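Endoglucanase E (PDB 2WAO) probably couples cellulose hydrolysis with removal of acetyl groups from plant cell wall polysaccharides, its family 2 esterase domain also binding cello-oligosaccharide. Local coordinates at residues K235-Y240 and T277-D282; E246-R249 and D253-I256. All coordinates share one frame; numbering follows the deposited sequence.

How the contacts relate
Following the chain from its N terminus, helix 233-250 comes first and supplies one side of both contacts. Its early turns, 235-240, pack in contact 1 on helix 266-285; its last turn, 246-249, meets the start of strand 255-260 in contact 2. Contact 2 closes a tight helix-to-strand turn and is nested inside the much longer loop closed by contact 1, whose 36 intervening residues include strand 255-260. Helix, strand and helix thus follow one another in the parallel-sheet domain, tied helix to sheet by contact 2 and helix to helix by contact 1. The two centres lie 15 Å apart, with nearest atoms about 6 Å from each other.

Contact 1 (K235-Y240 and T277-D282); sequences KFVTAY and TEVVND
Two neighbouring helices of the alpha/beta SGNH-hydrolase fold, 233-250 and 266-285, meet here through V237, Y240 and V279. Strand 255-260 lies between them in sequence, and both helices pack against its C258, through Y240 and V280; the short segments run at 47° to each other with their axes 9.8 Å apart at closest approach. The packing centres on V279, whose CG2 meets both V237 and Y240 while CG1 meets the ring of Y240. CG2 of V279 lies 3.7 Å from CG1 of V237, the two valine side chains sliding past each other in opposite directions. The same methyl sits 3.9 Å from CB of Y240, so it touches two residues three apart, about one helical turn, on helix 233-250. V279 also touches K241 and I244 further along that helix. At the margin, E278 leans toward V237, but its carboxylate is engaged by a salt bridge with K233. With CG anti to the backbone N (chi1 -152°), the tyrosine ring crosses the V279 side chain at about a right angle; its CD2 is 3.9 Å from CG1 of V279, which approaches the ring obliquely.

Contact 2 (E246-R249 and D253-I256); sequences EVRR and DAHI
R248 and A254 join the last turn of helix 233-250 to the chain entering strand 255-260, by way of a long side chain that bends to reach a backbone carbonyl. From CB, the arginine leaves the helix with CG anti to the backbone N, and then bends at both chi2 and chi3, which carries the guanidinium to the carbonyl of A254. Beyond CD, NE turns to a partner outside the contact, forming a salt bridge with D288. CZ lies 3.3 Å from A254 O, and the two terminal nitrogens converge on that oxygen. NH1 donates at 2.8 Å to A254 O, in the carbonyl plane and on a lone pair, with an N-H...O angle of 147°. NH2 reaches the same A254 O at 2.9 Å, almost in line with the C=O bond and with a more bent N-H...O angle of 139°. The oxygen lies close to the guanidinium plane, so this end-on fork, together with the D288 bridge, should restrict rotation of the group. NH1 also donates to Y251 O in the intervening turn.

I256 CD1 lies over one face of the R248 guanidinium, 3.7 Å above the plane and offset toward the rim, and is 3.8 Å from R248 NH2. That methyl serves two neighbours: on the helix, V247 meets I256 tip to tip, with V247 CG1 3.7 Å from I256 CD1. V247 and A254 also touch V217 of the adjacent parallel strand, while I256 touches I219 of that strand. The arrangement belongs to the alpha-to-beta return of a beta-alpha-beta crossover, linking parallel strands 216-220 and 255-260 in the GDSL-like hydrolase fold.

Contact 1 (K235-Y240 and T277-D282)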
ATOM      1  N   LYS A 235      24.794  -6.449  -7.387  1.00 11.91           N
ATOM      2  CA  LYS A 235      24.042  -6.692  -6.166  1.00 12.47           C
ATOM      3  C   LYS A 235      22.570  -6.273  -6.342  1.00 10.76           C
ATOM      4  O   LYS A 235      21.648  -7.046  -6.069  1.00  9.46           O
ATOM      5  CB  LYS A 235      24.670  -5.925  -5.013  1.00 13.32           C
ATOM      6  CG  LYS A 235      24.009  -6.182  -3.659  1.00 19.37           C
ATOM      7  CD  LYS A 235      24.720  -5.469  -2.460  1.00 21.26           C
ATOM      8  CE  LYS A 235      24.365  -6.197  -1.152  1.00 27.28           C
ATOM      9  NZ  LYS A 235      24.452  -5.353   0.102  1.00 29.39           N
ATOM     10  N   PHE A 236      22.385  -5.056  -6.827  1.00  7.86           N
ATOM     11  CA  PHE A 236      21.043  -4.505  -7.074  1.00  6.60           C
ATOM     12  C   PHE A 236      20.232  -5.277  -8.153  1.00  7.00           C
ATOM     13  O   PHE A 236      19.049  -5.622  -7.934  1.00  5.73           O
ATOM     14  CB  PHE A 236      21.125  -2.998  -7.400  1.00  6.64           C
ATOM     15  CG  PHE A 236      19.750  -2.364  -7.600  1.00  6.43           C
ATOM     16  CD1 PHE A 236      19.020  -1.900  -6.503  1.00  7.10           C
ATOM     17  CD2 PHE A 236      19.181  -2.305  -8.867  1.00  8.92           C
ATOM     18  CE1 PHE A 236      17.750  -1.333  -6.669  1.00  8.33           C
ATOM     19  CE2 PHE A 236      17.910  -1.754  -9.053  1.00  5.87           C
ATOM     20  CZ  PHE A 236      17.197  -1.274  -7.967  1.00  6.13           C
ATOM     21  N   VAL A 237      20.856  -5.520  -9.307  1.00  5.44           N
ATOM     22  CA  VAL A 237      20.210  -6.218 -10.381  1.00  6.36           C
ATOM     23  C   VAL A 237      19.850  -7.636  -9.935  1.00  6.46           C
ATOM     24  O   VAL A 237      18.740  -8.100 -10.166  1.00  4.97           O
ATOM     25  CB  VAL A 237      21.072  -6.200 -11.652  1.00  6.50           C
ATOM     26  CG1 VAL A 237      20.500  -7.207 -12.712  1.00  8.69           C
ATOM     27  CG2 VAL A 237      21.074  -4.742 -12.238  1.00  6.50           C
ATOM     28  N   THR A 238      20.784  -8.313  -9.272  1.00  7.04           N
ATOM     29  CA  THR A 238      20.476  -9.681  -8.773  1.00  7.95           C
ATOM     30  C   THR A 238      19.317  -9.686  -7.746  1.00  6.41           C
ATOM     31  O   THR A 238      18.472 -10.557  -7.786  1.00  6.78           O
ATOM     32  CB  THR A 238      21.771 -10.363  -8.239  1.00  9.96           C
ATOM     33  OG1 THR A 238      22.700 -10.502  -9.328  1.00 10.23           O
ATOM     34  CG2 THR A 238      21.471 -11.753  -7.672  1.00 10.22           C
ATOM     35  N   ALA A 239      19.302  -8.699  -6.853  1.00  6.40           N
ATOM     36  CA  ALA A 239      18.296  -8.555  -5.802  1.00  5.28           C
ATOM     37  C   ALA A 239      16.930  -8.315  -6.460  1.00  5.65           C
ATOM     38  O   ALA A 239      15.924  -8.882  -6.041  1.00  4.35           O
ATOM     39  CB  ALA A 239      18.667  -7.393  -4.822  1.00  5.10           C
ATOM     40  N   TYR A 240      16.910  -7.447  -7.488  1.00  4.78           N
ATOM     41  CA  TYR A 240      15.660  -7.130  -8.164  1.00  4.33           C
ATOM     42  C   TYR A 240      15.133  -8.375  -8.886  1.00  4.82           C
ATOM     43  O   TYR A 240      13.966  -8.722  -8.746  1.00  4.81           O
ATOM     44  CB  TYR A 240      15.845  -5.916  -9.119  1.00  3.91           C
ATOM     45  CG  TYR A 240      14.552  -5.114  -9.334  1.00  5.35           C
ATOM     46  CD1 TYR A 240      14.502  -3.749  -9.065  1.00  6.23           C
ATOM     47  CD2 TYR A 240      13.377  -5.725  -9.814  1.00  8.43           C
ATOM     48  CE1 TYR A 240      13.350  -3.002  -9.236  1.00  5.96           C
ATOM     49  CE2 TYR A 240      12.185  -4.972  -9.970  1.00  6.33           C
ATOM     50  CZ  TYR A 240      12.183  -3.631  -9.675  1.00  3.58           C
ATOM     51  OH  TYR A 240      11.015  -2.902  -9.857  1.00  5.41           O
ATOM     52  N   THR A 277      15.681  -1.050 -15.979  1.00  4.73           N
ATOM     53  CA  THR A 277      15.277  -1.392 -17.344  1.00  4.40           C
ATOM     54  C   THR A 277      16.100  -2.601 -17.803  1.00  6.09           C
ATOM     55  O   THR A 277      15.612  -3.399 -18.605  1.00  5.94           O
ATOM     56  CB  THR A 277      15.438  -0.212 -18.356  1.00  5.08           C
ATOM     57  OG1 THR A 277      16.798   0.230 -18.314  1.00  4.86           O
ATOM     58  CG2 THR A 277      14.482   0.962 -18.031  1.00  3.21           C
ATOM     59  N   GLU A 278      17.334  -2.743 -17.303  1.00  5.88           N
ATOM     60  CA  GLU A 278      18.145  -3.937 -17.629  1.00  8.47           C
ATOM     61  C   GLU A 278      17.448  -5.195 -17.088  1.00  6.30           C
ATOM     62  O   GLU A 278      17.339  -6.215 -17.779  1.00  7.48           O
ATOM     63  CB  GLU A 278      19.571  -3.805 -17.091  1.00  7.90           C
ATOM     64  CG  GLU A 278      20.463  -4.997 -17.422  1.00 16.30           C
ATOM     65  CD  GLU A 278      21.945  -4.717 -17.125  1.00 18.39           C
ATOM     66  OE1 GLU A 278      22.487  -3.668 -17.605  1.00 20.43           O
ATOM     67  OE2 GLU A 278      22.542  -5.548 -16.376  1.00 25.93           O
ATOM     68  N   VAL A 279      16.960  -5.099 -15.860  1.00  5.12           N
ATOM     69  CA  VAL A 279      16.197  -6.192 -15.239  1.00  5.47           C
ATOM     70  C   VAL A 279      15.000  -6.588 -16.102  1.00  5.22           C
ATOM     71  O   VAL A 279      14.812  -7.780 -16.420  1.00  5.20           O
ATOM     72  CB  VAL A 279      15.792  -5.837 -13.771  1.00  5.46           C
ATOM     73  CG1 VAL A 279      14.778  -6.839 -13.270  1.00  7.02           C
ATOM     74  CG2 VAL A 279      17.042  -5.788 -12.851  1.00  7.03           C
ATOM     75  N   VAL A 280      14.192  -5.603 -16.532  1.00  4.42           N
ATOM     76  CA  VAL A 280      13.005  -5.890 -17.314  1.00  3.90           C
ATOM     77  C   VAL A 280      13.377  -6.508 -18.673  1.00  4.11           C
ATOM     78  O   VAL A 280      12.805  -7.523 -19.080  1.00  4.01           O
ATOM     79  CB  VAL A 280      12.100  -4.613 -17.507  1.00  3.54           C
ATOM     80  CG1 VAL A 280      11.022  -4.868 -18.491  1.00  4.42           C
ATOM     81  CG2 VAL A 280      11.506  -4.141 -16.170  1.00  4.32           C
ATOM     82  N   ASN A 281      14.306  -5.879 -19.377  1.00  4.92           N
ATOM     83  CA  ASN A 281      14.772  -6.420 -20.652  1.00  6.67           C
ATOM     84  C   ASN A 281      15.335  -7.855 -20.528  1.00  6.97           C
ATOM     85  O   ASN A 281      15.079  -8.646 -21.401  1.00  7.44           O
ATOM     86  CB  ASN A 281      15.803  -5.489 -21.302  1.00  6.26           C
ATOM     87  CG  ASN A 281      15.166  -4.216 -21.850  1.00  8.92           C
ATOM     88  OD1 ASN A 281      15.741  -3.139 -21.753  1.00 13.34           O
ATOM     89  ND2 ASN A 281      14.008  -4.344 -22.434  1.00 10.07           N
ATOM     90  N   ASP A 282      16.083  -8.154 -19.466  1.00  6.83           N
ATOM     91  CA  ASP A 282      16.608  -9.514 -19.235  1.00  7.66           C
ATOM     92  C   ASP A 282      15.458 -10.493 -18.968  1.00  7.12           C
ATOM     93  O   ASP A 282      15.451 -11.609 -19.499  1.00  5.99           O
ATOM     94  CB  ASP A 282      17.543  -9.558 -18.009  1.00  8.82           C
ATOM     95  CG  ASP A 282      18.919  -8.939 -18.271  1.00 14.30           C
ATOM     96  OD1 ASP A 282      19.157  -8.464 -19.413  1.00 16.90           O
ATOM     97  OD2 ASP A 282      19.763  -8.936 -17.325  1.00 16.99           O
TER

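Contact 2 (E246-R249 and D253-I256)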
ATOM      1  N   GLU A 246      10.519 -14.458  -7.155  1.00  5.00           N
ATOM      2  CA  GLU A 246       9.608 -14.761  -6.021  1.00  5.37           C
ATOM      3  C   GLU A 246       8.155 -14.451  -6.359  1.00  5.57           C
ATOM      4  O   GLU A 246       7.226 -15.278  -6.122  1.00  4.14           O
ATOM      5  CB  GLU A 246      10.025 -13.972  -4.807  1.00  7.82           C
ATOM      6  CG  GLU A 246       9.307 -14.369  -3.547  1.00 10.28           C
ATOM      7  CD  GLU A 246       9.951 -15.614  -2.920  1.00 21.03           C
ATOM      8  OE1 GLU A 246      11.125 -15.964  -3.233  1.00 22.20           O
ATOM      9  OE2 GLU A 246       9.259 -16.253  -2.120  1.00 24.71           O
ATOM     10  N   VAL A 247       7.930 -13.290  -6.976  1.00  5.16           N
ATOM     11  CA  VAL A 247       6.585 -12.853  -7.289  1.00  4.03           C
ATOM     12  C   VAL A 247       6.033 -13.828  -8.341  1.00  5.48           C
ATOM     13  O   VAL A 247       4.913 -14.274  -8.248  1.00  5.11           O
ATOM     14  CB  VAL A 247       6.601 -11.388  -7.838  1.00  4.27           C
ATOM     15  CG1 VAL A 247       5.201 -11.008  -8.437  1.00  3.19           C
ATOM     16  CG2 VAL A 247       6.970 -10.390  -6.694  1.00  2.49           C
ATOM     17  N   ARG A 248       6.846 -14.140  -9.349  1.00  5.33           N
ATOM     18  CA  ARG A 248       6.439 -15.035 -10.435  1.00  5.48           C
ATOM     19  C   ARG A 248       6.137 -16.463  -9.914  1.00  7.32           C
ATOM     20  O   ARG A 248       5.215 -17.164 -10.427  1.00  6.82           O
ATOM     21  CB  ARG A 248       7.540 -15.006 -11.522  1.00  4.83           C
ATOM     22  CG  ARG A 248       7.330 -15.992 -12.678  1.00  6.72           C
ATOM     23  CD  ARG A 248       6.062 -15.729 -13.494  1.00  7.08           C
ATOM     24  NE  ARG A 248       6.066 -14.482 -14.287  1.00  7.90           N
ATOM     25  CZ  ARG A 248       5.085 -13.569 -14.261  1.00  8.51           C
ATOM     26  NH1 ARG A 248       4.026 -13.708 -13.455  1.00  7.43           N
ATOM     27  NH2 ARG A 248       5.136 -12.506 -15.053  1.00  5.42           N
ATOM     28  N   ARG A 249       6.900 -16.884  -8.912  1.00  7.68           N
ATOM     29  CA  ARG A 249       6.689 -18.222  -8.330  1.00  9.53           C
ATOM     30  C   ARG A 249       5.365 -18.244  -7.550  1.00  8.96           C
ATOM     31  O   ARG A 249       4.620 -19.227  -7.628  1.00 10.03           O
ATOM     32  CB  ARG A 249       7.864 -18.640  -7.458  1.00  8.50           C
ATOM     33  CG  ARG A 249       7.984 -20.141  -7.238  1.00 12.22           C
ATOM     34  CD  ARG A 249       9.235 -20.504  -6.434  1.00 13.83           C
ATOM     35  NE  ARG A 249      10.384 -19.735  -6.875  1.00 13.66           N
ATOM     36  CZ  ARG A 249      10.928 -18.714  -6.214  1.00 14.90           C
ATOM     37  NH1 ARG A 249      10.475 -18.371  -4.997  1.00 14.46           N
ATOM     38  NH2 ARG A 249      11.955 -18.080  -6.767  1.00 13.53           N
ATOM     39  N   ASP A 253       0.771 -16.269 -13.334  1.00  8.48           N
ATOM     40  CA  ASP A 253      -0.008 -15.612 -14.377  1.00  9.58           C
ATOM     41  C   ASP A 253      -0.050 -14.064 -14.241  1.00  8.44           C
ATOM     42  O   ASP A 253      -0.656 -13.391 -15.076  1.00  9.23           O
ATOM     43  CB  ASP A 253      -1.455 -16.199 -14.442  1.00 11.33           C
ATOM     44  CG  ASP A 253      -1.474 -17.762 -14.510  1.00 17.57           C
ATOM     45  OD1 ASP A 253      -0.638 -18.350 -15.228  1.00 23.34           O
ATOM     46  OD2 ASP A 253      -2.289 -18.422 -13.804  1.00 21.52           O
ATOM     47  N   ALA A 254       0.586 -13.495 -13.198  1.00  7.14           N
ATOM     48  CA  ALA A 254       0.502 -12.055 -12.964  1.00  5.43           C
ATOM     49  C   ALA A 254       1.298 -11.242 -13.968  1.00  5.53           C
ATOM     50  O   ALA A 254       2.377 -11.680 -14.421  1.00  7.44           O
ATOM     51  CB  ALA A 254       0.975 -11.711 -11.546  1.00  4.78           C
ATOM     52  N   HIS A 255       0.774 -10.056 -14.295  1.00  5.86           N
ATOM     53  CA  HIS A 255       1.502  -9.024 -15.056  1.00  4.70           C
ATOM     54  C   HIS A 255       2.299  -8.200 -14.047  1.00  5.42           C
ATOM     55  O   HIS A 255       1.708  -7.656 -13.090  1.00  5.92           O
ATOM     56  CB  HIS A 255       0.522  -8.125 -15.789  1.00  5.04           C
ATOM     57  CG  HIS A 255      -0.290  -8.837 -16.837  1.00  4.59           C
ATOM     58  ND1 HIS A 255       0.005  -8.737 -18.178  1.00  8.67           N
ATOM     59  CD2 HIS A 255      -1.360  -9.664 -16.744  1.00  7.17           C
ATOM     60  CE1 HIS A 255      -0.862  -9.455 -18.875  1.00  7.34           C
ATOM     61  NE2 HIS A 255      -1.705 -10.032 -18.028  1.00  8.88           N
ATOM     62  N   ILE A 256       3.617  -8.093 -14.250  1.00  3.12           N
ATOM     63  CA  ILE A 256       4.477  -7.435 -13.221  1.00  4.24           C
ATOM     64  C   ILE A 256       4.982  -6.091 -13.778  1.00  4.48           C
ATOM     65  O   ILE A 256       5.643  -6.063 -14.841  1.00  5.83           O
ATOM     66  CB  ILE A 256       5.681  -8.333 -12.797  1.00  4.43           C
ATOM     67  CG1 ILE A 256       5.155  -9.674 -12.219  1.00  4.84           C
ATOM     68  CG2 ILE A 256       6.619  -7.589 -11.762  1.00  4.81           C
ATOM     69  CD1 ILE A 256       6.289 -10.726 -11.945  1.00  3.97           C
TER